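PDB 1ZPU: iron transport multicopper oxidase FET3, which oxidises Fe(2+) to Fe(3+) with four copper ions and molecular oxygen, so that the permease FTR1 can carry the iron into the yeast cell. Local coordinates for residues A[405-410]-A[443-448]; A[232-237]-A[434-439]. All blocks are in the same frame, centred on the assembly; numbering follows the deposited sequence.

Contact 1 of 2, residues A[405-410]-A[443-448]; sequences QRDRTY and PQSNFV
The ring of P443 rests against T409, its CD 3.4 Å from T409 OG1, while its carbonyl O accepts a hydrogen bond from the backbone N of Y410. Q444 then sends its extended chain past the CB of Y410, and its NE2 reaches Y410 O at 3.0 Å, from above the carbonyl plane; the same NE2 also binds the carbonyl of E416. Next comes S445, whose OG donates to R408 O (2.6 Å) and lies near the tyrosine ring at Y410 CE1. N446 uses both ends of its amide. With CG between its backbone N and carbonyl carbon (chi1 56°), OD1 accepts a hydrogen bond from Q405 NE2 at 2.8 Å, the amide planes 44° apart. Its ND2 bonds weakly to D407 OD2 (3.4 Å) and also to H419 O, while N446 O receives D407 N-H (N to O 2.9 Å). F447 faces R406 in a non-hydrogen-bonded antiparallel pair, CB to CB 4.1 Å; V448 forms a hydrogen-bonded pair with Q405, V448 N to Q405 O 2.7 Å, and both strands run on. Past R406–F447, two backbone bonds (from D407 N and Y410 N) continue, and Q444 and S445 fill in by gripping the carbonyls of Y410 and R408.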
ATOM      1  N   GLN A 405      17.801   2.010  -8.241  1.00 68.92           N
ATOM      2  CA  GLN A 405      18.054   3.458  -8.140  1.00 68.87           C
ATOM      3  C   GLN A 405      16.855   4.194  -7.565  1.00 68.98           C
ATOM      4  O   GLN A 405      15.711   3.901  -7.909  1.00 69.19           O
ATOM      5  CB  GLN A 405      18.443   4.091  -9.488  1.00 68.78           C
ATOM      6  CG  GLN A 405      18.508   5.628  -9.429  1.00 68.53           C
ATOM      7  CD  GLN A 405      19.276   6.272 -10.574  1.00 68.57           C
ATOM      8  OE1 GLN A 405      20.446   5.955 -10.823  1.00 68.62           O
ATOM      9  NE2 GLN A 405      18.628   7.209 -11.255  1.00 67.15           N
ATOM     10  N   ARG A 406      17.134   5.143  -6.677  1.00 68.92           N
ATOM     11  CA  ARG A 406      16.133   6.062  -6.178  1.00 68.62           C
ATOM     12  C   ARG A 406      16.794   7.412  -5.922  1.00 68.71           C
ATOM     13  O   ARG A 406      17.353   7.652  -4.847  1.00 68.78           O
ATOM     14  CB  ARG A 406      15.501   5.532  -4.898  1.00 68.35           C
ATOM     15  CG  ARG A 406      14.424   6.460  -4.377  1.00 68.60           C
ATOM     16  CD  ARG A 406      14.626   6.724  -2.920  1.00 68.46           C
ATOM     17  NE  ARG A 406      13.567   6.087  -2.180  1.00 69.32           N
ATOM     18  CZ  ARG A 406      13.705   5.506  -0.999  1.00 70.97           C
ATOM     19  NH1 ARG A 406      14.891   5.472  -0.402  1.00 69.00           N
ATOM     20  NH2 ARG A 406      12.631   4.950  -0.420  1.00 74.00           N
ATOM     21  N   ASP A 407      16.712   8.294  -6.912  1.00 68.79           N
ATOM     22  CA  ASP A 407      17.487   9.536  -6.924  1.00 68.96           C
ATOM     23  C   ASP A 407      17.088  10.503  -5.787  1.00 69.01           C
ATOM     24  O   ASP A 407      16.041  10.329  -5.153  1.00 69.09           O
ATOM     25  CB  ASP A 407      17.386  10.186  -8.316  1.00 68.71           C
ATOM     26  CG  ASP A 407      18.610  11.021  -8.682  1.00 68.92           C
ATOM     27  OD1 ASP A 407      19.523  11.201  -7.848  1.00 68.89           O
ATOM     28  OD2 ASP A 407      18.657  11.514  -9.831  1.00 69.22           O
ATOM     29  N   ARG A 408      17.940  11.500  -5.540  1.00 69.02           N
ATOM     30  CA  ARG A 408      17.770  12.501  -4.476  1.00 68.95           C
ATOM     31  C   ARG A 408      16.584  13.427  -4.726  1.00 69.24           C
ATOM     32  O   ARG A 408      16.020  13.439  -5.819  1.00 69.36           O
ATOM     33  CB  ARG A 408      19.035  13.359  -4.355  1.00 68.87           C
ATOM     34  CG  ARG A 408      19.254  14.338  -5.520  1.00 68.53           C
ATOM     35  CD  ARG A 408      20.524  15.139  -5.351  1.00 68.37           C
ATOM     36  NE  ARG A 408      20.789  16.056  -6.461  1.00 67.64           N
ATOM     37  CZ  ARG A 408      20.322  17.303  -6.558  1.00 67.21           C
ATOM     38  NH1 ARG A 408      19.527  17.808  -5.629  1.00 66.99           N
ATOM     39  NH2 ARG A 408      20.641  18.053  -7.605  1.00 66.55           N
ATOM     40  N   THR A 409      16.223  14.219  -3.718  1.00 69.23           N
ATOM     41  CA  THR A 409      15.192  15.233  -3.890  1.00 69.20           C
ATOM     42  C   THR A 409      15.686  16.356  -4.786  1.00 69.09           C
ATOM     43  O   THR A 409      16.815  16.822  -4.640  1.00 69.08           O
ATOM     44  CB  THR A 409      14.676  15.778  -2.535  1.00 69.32           C
ATOM     45  OG1 THR A 409      13.812  14.798  -1.933  1.00 70.67           O
ATOM     46  CG2 THR A 409      13.891  17.083  -2.711  1.00 68.45           C
ATOM     47  N   TYR A 410      14.839  16.743  -5.737  1.00 69.10           N
ATOM     48  CA  TYR A 410      15.063  17.935  -6.549  1.00 69.17           C
ATOM     49  C   TYR A 410      14.062  19.011  -6.131  1.00 69.38           C
ATOM     50  O   TYR A 410      12.914  19.023  -6.580  1.00 69.43           O
ATOM     51  CB  TYR A 410      14.994  17.623  -8.053  1.00 68.88           C
ATOM     52  CG  TYR A 410      16.106  16.702  -8.522  1.00 68.82           C
ATOM     53  CD1 TYR A 410      15.865  15.342  -8.743  1.00 68.34           C
ATOM     54  CD2 TYR A 410      17.409  17.179  -8.714  1.00 68.02           C
ATOM     55  CE1 TYR A 410      16.886  14.485  -9.156  1.00 68.07           C
ATOM     56  CE2 TYR A 410      18.434  16.324  -9.127  1.00 67.74           C
ATOM     57  CZ  TYR A 410      18.163  14.983  -9.343  1.00 67.91           C
ATOM     58  OH  TYR A 410      19.162  14.133  -9.734  1.00 67.39           O
ATOM     59  N   PRO A 443      10.498  14.184  -4.338  1.00 69.02           N
ATOM     60  CA  PRO A 443      10.010  15.280  -5.175  1.00 69.05           C
ATOM     61  C   PRO A 443      10.831  15.498  -6.446  1.00 69.04           C
ATOM     62  O   PRO A 443      12.060  15.655  -6.387  1.00 69.19           O
ATOM     63  CB  PRO A 443      10.131  16.491  -4.251  1.00 68.86           C
ATOM     64  CG  PRO A 443       9.865  15.917  -2.914  1.00 68.79           C
ATOM     65  CD  PRO A 443      10.550  14.583  -2.919  1.00 68.96           C
ATOM     66  N   GLN A 444      10.136  15.484  -7.580  1.00 68.92           N
ATOM     67  CA  GLN A 444      10.714  15.772  -8.889  1.00 68.62           C
ATOM     68  C   GLN A 444      11.875  14.841  -9.257  1.00 68.80           C
ATOM     69  O   GLN A 444      12.713  15.180 -10.089  1.00 68.96           O
ATOM     70  CB  GLN A 444      11.142  17.240  -8.976  1.00 68.50           C
ATOM     71  CG  GLN A 444      10.051  18.253  -8.632  1.00 68.03           C
ATOM     72  CD  GLN A 444      10.302  19.625  -9.263  1.00 67.67           C
ATOM     73  OE1 GLN A 444       9.488  20.110 -10.056  1.00 67.00           O
ATOM     74  NE2 GLN A 444      11.435  20.242  -8.929  1.00 66.19           N
ATOM     75  N   SER A 445      11.909  13.658  -8.654  1.00 68.93           N
ATOM     76  CA  SER A 445      13.023  12.740  -8.852  1.00 68.95           C
ATOM     77  C   SER A 445      12.629  11.490  -9.640  1.00 69.14           C
ATOM     78  O   SER A 445      11.686  11.514 -10.421  1.00 69.42           O
ATOM     79  CB  SER A 445      13.662  12.382  -7.510  1.00 68.80           C
ATOM     80  OG  SER A 445      14.997  11.959  -7.705  1.00 68.03           O
ATOM     81  N   ASN A 446      13.372  10.406  -9.446  1.00 69.15           N
ATOM     82  CA  ASN A 446      13.145   9.177 -10.190  1.00 69.05           C
ATOM     83  C   ASN A 446      13.527   7.951  -9.392  1.00 69.00           C
ATOM     84  O   ASN A 446      14.268   8.045  -8.413  1.00 69.03           O
ATOM     85  CB  ASN A 446      13.906   9.196 -11.529  1.00 69.08           C
ATOM     86  CG  ASN A 446      15.404   9.437 -11.360  1.00 69.20           C
ATOM     87  OD1 ASN A 446      16.167   8.524 -11.037  1.00 69.92           O
ATOM     88  ND2 ASN A 446      15.830  10.664 -11.593  1.00 68.72           N
ATOM     89  N   PHE A 447      13.002   6.804  -9.801  1.00 68.99           N
ATOM     90  CA  PHE A 447      13.505   5.535  -9.309  1.00 68.97           C
ATOM     91  C   PHE A 447      13.446   4.450 -10.367  1.00 69.02           C
ATOM     92  O   PHE A 447      12.767   4.600 -11.389  1.00 69.02           O
ATOM     93  CB  PHE A 447      12.864   5.118  -7.970  1.00 68.90           C
ATOM     94  CG  PHE A 447      11.426   4.642  -8.049  1.00 69.29           C
ATOM     95  CD1 PHE A 447      10.490   5.111  -7.130  1.00 69.97           C
ATOM     96  CD2 PHE A 447      11.016   3.685  -8.970  1.00 69.60           C
ATOM     97  CE1 PHE A 447       9.164   4.661  -7.145  1.00 69.98           C
ATOM     98  CE2 PHE A 447       9.695   3.241  -9.000  1.00 69.90           C
ATOM     99  CZ  PHE A 447       8.771   3.726  -8.079  1.00 69.79           C
ATOM    100  N   VAL A 448      14.199   3.379 -10.134  1.00 68.99           N
ATOM    101  CA  VAL A 448      14.218   2.230 -11.025  1.00 68.73           C
ATOM    102  C   VAL A 448      14.156   0.968 -10.182  1.00 68.81           C
ATOM    103  O   VAL A 448      14.962   0.770  -9.265  1.00 68.91           O
ATOM    104  CB  VAL A 448      15.470   2.201 -11.936  1.00 68.62           C
ATOM    105  CG1 VAL A 448      15.377   1.060 -12.926  1.00 68.58           C
ATOM    106  CG2 VAL A 448      15.626   3.492 -12.688  1.00 68.12           C
TER

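Contact 2 of 2, residues A[232-237]-A[434-439]; sequences VAQRYT and MRRDTL
R235 meets D437 end-on: NH2 binds OD1 of D437 at 2.7 Å and NH1 of R235 binds OD2 of D437 at 2.9 Å, each oxygen using its syn lone pair. The guanidinium and carboxylate are nearly coplanar, 11° apart. R235 gets there by bending at chi2 and chi3 (82° and 78°), a curl that also lets its NH1 reach the carbonyl O of A233, 3.1 Å away. D437 OD2 takes a second bond from T438 OG1 and a third from NE2 of the type 3 copper ligand H62, which puts the carboxylate in the second shell of the copper cluster; the salt bridge is consistent with holding it there. T438 OG1 also bonds H62 NE2, and D437 O bonds ND1 of the type 2 ligand H395.

Beside this pair, the amide of Q234 lies over one face of the R436 guanidinium, practically parallel to it, and Y236 OH accepts a hydrogen bond from R436 NH1 at the guanidinium edge (3.1 Å). The arginine's main partners are D299 and D216, which bind it in salt bridges.

On the looser flank T438 CG2 rests 4.0 Å from A233 CB and 3.8 Å from V232 O, in van der Waals contact. It is not a solvent edge, since every touching residue is buried and A233 packs on H464, another type 3 ligand.

The whole joins the second cupredoxin domain to the third: strand 235-241 runs between 187-194 and 210-215, and facing it the chain steps from strand 434-436, at the edge of one sheet, to 438-441, at the edge of the other.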
ATOM      1  N   VAL A 232       3.048   5.498   3.744  1.00 69.19           N
ATOM      2  CA  VAL A 232       1.875   4.647   3.962  1.00 68.71           C
ATOM      3  C   VAL A 232       2.138   3.312   3.302  1.00 68.80           C
ATOM      4  O   VAL A 232       2.831   3.255   2.289  1.00 68.78           O
ATOM      5  CB  VAL A 232       0.582   5.259   3.451  1.00 68.16           C
ATOM      6  CG1 VAL A 232       0.318   6.546   4.169  1.00 68.11           C
ATOM      7  CG2 VAL A 232       0.631   5.479   1.968  1.00 67.99           C
ATOM      8  N   ALA A 233       1.633   2.246   3.917  1.00 68.77           N
ATOM      9  CA  ALA A 233       1.696   0.900   3.362  1.00 68.72           C
ATOM     10  C   ALA A 233       2.997   0.169   3.650  1.00 68.78           C
ATOM     11  O   ALA A 233       3.057  -1.039   3.524  1.00 68.58           O
ATOM     12  CB  ALA A 233       1.414   0.914   1.855  1.00 68.53           C
ATOM     13  N   GLN A 234       4.051   0.885   4.021  1.00 69.19           N
ATOM     14  CA  GLN A 234       5.279   0.164   4.335  1.00 69.49           C
ATOM     15  C   GLN A 234       5.398  -0.278   5.786  1.00 69.42           C
ATOM     16  O   GLN A 234       4.728   0.269   6.659  1.00 69.73           O
ATOM     17  CB  GLN A 234       6.564   0.811   3.778  1.00 69.74           C
ATOM     18  CG  GLN A 234       6.844   2.275   4.016  1.00 69.86           C
ATOM     19  CD  GLN A 234       7.978   2.803   3.089  1.00 70.21           C
ATOM     20  OE1 GLN A 234       8.147   2.339   1.943  1.00 69.13           O
ATOM     21  NE2 GLN A 234       8.762   3.771   3.595  1.00 71.52           N
ATOM     22  N   ARG A 235       6.210  -1.308   6.017  1.00 69.30           N
ATOM     23  CA  ARG A 235       6.406  -1.878   7.336  1.00 69.05           C
ATOM     24  C   ARG A 235       7.888  -1.883   7.645  1.00 69.03           C
ATOM     25  O   ARG A 235       8.685  -2.355   6.835  1.00 69.40           O
ATOM     26  CB  ARG A 235       5.886  -3.316   7.369  1.00 68.93           C
ATOM     27  CG  ARG A 235       4.397  -3.449   7.236  1.00 69.32           C
ATOM     28  CD  ARG A 235       3.927  -3.392   5.784  1.00 70.02           C
ATOM     29  NE  ARG A 235       4.160  -4.654   5.091  1.00 69.80           N
ATOM     30  CZ  ARG A 235       4.398  -4.781   3.789  1.00 69.65           C
ATOM     31  NH1 ARG A 235       4.449  -3.716   3.005  1.00 69.86           N
ATOM     32  NH2 ARG A 235       4.612  -5.984   3.271  1.00 69.63           N
ATOM     33  N   TYR A 236       8.268  -1.336   8.795  1.00 68.91           N
ATOM     34  CA  TYR A 236       9.603  -1.576   9.334  1.00 68.72           C
ATOM     35  C   TYR A 236       9.403  -2.376  10.588  1.00 68.86           C
ATOM     36  O   TYR A 236       8.651  -1.972  11.459  1.00 69.28           O
ATOM     37  CB  TYR A 236      10.374  -0.283   9.656  1.00 68.42           C
ATOM     38  CG  TYR A 236      10.852   0.512   8.462  1.00 68.15           C
ATOM     39  CD1 TYR A 236      12.210   0.642   8.164  1.00 67.49           C
ATOM     40  CD2 TYR A 236       9.933   1.149   7.627  1.00 68.53           C
ATOM     41  CE1 TYR A 236      12.629   1.386   7.036  1.00 67.85           C
ATOM     42  CE2 TYR A 236      10.327   1.884   6.523  1.00 67.86           C
ATOM     43  CZ  TYR A 236      11.662   2.003   6.226  1.00 68.67           C
ATOM     44  OH  TYR A 236      11.972   2.746   5.116  1.00 68.56           O
ATOM     45  N   THR A 237      10.052  -3.529  10.661  1.00 69.11           N
ATOM     46  CA  THR A 237      10.131  -4.294  11.901  1.00 69.16           C
ATOM     47  C   THR A 237      11.496  -4.045  12.544  1.00 69.25           C
ATOM     48  O   THR A 237      12.541  -4.092  11.888  1.00 69.11           O
ATOM     49  CB  THR A 237       9.917  -5.796  11.676  1.00 69.29           C
ATOM     50  OG1 THR A 237       8.674  -6.009  10.997  1.00 69.82           O
ATOM     51  CG2 THR A 237       9.900  -6.531  13.005  1.00 69.18           C
ATOM     52  N   MET A 434      18.364  -3.725  -2.320  1.00 69.32           N
ATOM     53  CA  MET A 434      17.310  -3.849  -1.336  1.00 69.20           C
ATOM     54  C   MET A 434      16.052  -4.360  -2.038  1.00 69.21           C
ATOM     55  O   MET A 434      15.901  -4.185  -3.247  1.00 69.30           O
ATOM     56  CB  MET A 434      17.082  -2.484  -0.683  1.00 69.05           C
ATOM     57  CG  MET A 434      15.867  -2.379   0.196  1.00 69.39           C
ATOM     58  SD  MET A 434      14.416  -1.834  -0.728  1.00 70.06           S
ATOM     59  CE  MET A 434      14.544  -0.052  -0.666  1.00 68.39           C
ATOM     60  N   ARG A 435      15.166  -5.003  -1.280  1.00 69.17           N
ATOM     61  CA  ARG A 435      13.898  -5.498  -1.799  1.00 68.98           C
ATOM     62  C   ARG A 435      12.741  -5.115  -0.875  1.00 69.32           C
ATOM     63  O   ARG A 435      12.860  -5.221   0.357  1.00 69.62           O
ATOM     64  CB  ARG A 435      13.953  -7.013  -1.952  1.00 68.65           C
ATOM     65  CG  ARG A 435      14.257  -7.492  -3.345  1.00 68.30           C
ATOM     66  CD  ARG A 435      15.281  -8.613  -3.333  1.00 67.50           C
ATOM     67  NE  ARG A 435      14.950  -9.688  -2.402  1.00 66.34           N
ATOM     68  CZ  ARG A 435      15.858 -10.348  -1.692  1.00 66.06           C
ATOM     69  NH1 ARG A 435      17.142 -10.030  -1.807  1.00 66.26           N
ATOM     70  NH2 ARG A 435      15.489 -11.315  -0.867  1.00 65.58           N
ATOM     71  N   ARG A 436      11.631  -4.672  -1.472  1.00 69.16           N
ATOM     72  CA  ARG A 436      10.404  -4.394  -0.742  1.00 68.95           C
ATOM     73  C   ARG A 436       9.222  -4.282  -1.701  1.00 69.36           C
ATOM     74  O   ARG A 436       9.393  -4.479  -2.909  1.00 69.34           O
ATOM     75  CB  ARG A 436      10.550  -3.138   0.116  1.00 68.84           C
ATOM     76  CG  ARG A 436      10.790  -1.803  -0.618  1.00 69.25           C
ATOM     77  CD  ARG A 436      11.045  -0.670   0.389  1.00 68.16           C
ATOM     78  NE  ARG A 436      10.197  -0.844   1.562  1.00 67.56           N
ATOM     79  CZ  ARG A 436      10.355  -0.230   2.725  1.00 67.84           C
ATOM     80  NH1 ARG A 436      11.343   0.628   2.908  1.00 68.38           N
ATOM     81  NH2 ARG A 436       9.509  -0.475   3.713  1.00 67.77           N
ATOM     82  N   ASP A 437       8.032  -3.975  -1.173  1.00 69.49           N
ATOM     83  CA  ASP A 437       6.845  -3.880  -2.018  1.00 69.69           C
ATOM     84  C   ASP A 437       6.331  -2.453  -2.175  1.00 69.67           C
ATOM     85  O   ASP A 437       5.450  -2.187  -2.986  1.00 69.84           O
ATOM     86  CB  ASP A 437       5.741  -4.848  -1.566  1.00 69.97           C
ATOM     87  CG  ASP A 437       5.214  -4.540  -0.175  1.00 71.09           C
ATOM     88  OD1 ASP A 437       5.159  -5.497   0.630  1.00 72.34           O
ATOM     89  OD2 ASP A 437       4.845  -3.366   0.106  1.00 70.33           O
ATOM     90  N   THR A 438       6.894  -1.531  -1.409  1.00 69.57           N
ATOM     91  CA  THR A 438       6.419  -0.161  -1.436  1.00 69.28           C
ATOM     92  C   THR A 438       7.619   0.758  -1.267  1.00 69.03           C
ATOM     93  O   THR A 438       8.410   0.589  -0.351  1.00 68.72           O
ATOM     94  CB  THR A 438       5.343   0.064  -0.342  1.00 69.60           C
ATOM     95  OG1 THR A 438       4.341  -0.968  -0.444  1.00 70.06           O
ATOM     96  CG2 THR A 438       4.689   1.436  -0.464  1.00 69.02           C
ATOM     97  N   LEU A 439       7.730   1.724  -2.176  1.00 68.97           N
ATOM     98  CA  LEU A 439       8.908   2.562  -2.322  1.00 68.79           C
ATOM     99  C   LEU A 439       8.482   3.956  -2.742  1.00 68.89           C
ATOM    100  O   LEU A 439       7.640   4.094  -3.603  1.00 69.23           O
ATOM    101  CB  LEU A 439       9.826   1.971  -3.397  1.00 68.40           C
ATOM    102  CG  LEU A 439      11.131   2.691  -3.737  1.00 68.13           C
ATOM    103  CD1 LEU A 439      12.255   2.310  -2.764  1.00 67.72           C
ATOM    104  CD2 LEU A 439      11.536   2.424  -5.185  1.00 66.50           C
TER

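The centres of contacts 1 and 2 lie about 17 Å apart, and their segments alternate along the chain: 232-237, 405-410, 434-439, 443-448. Contact 1 stays inside the third cupredoxin domain, whereas contact 2 ties that domain to the second. They share a six-stranded sheet in which strand 401-406 lies between 446-452 and 434-436. L439 bridges the two, with its CD2 3.5 Å from F447 CD1 and its CD1 packed on R406. D299 adds a polar tie, bridging to R436 and, beside D298, to R406. The domain interface thus continues into the body of the third domain, which carries the type 1 copper.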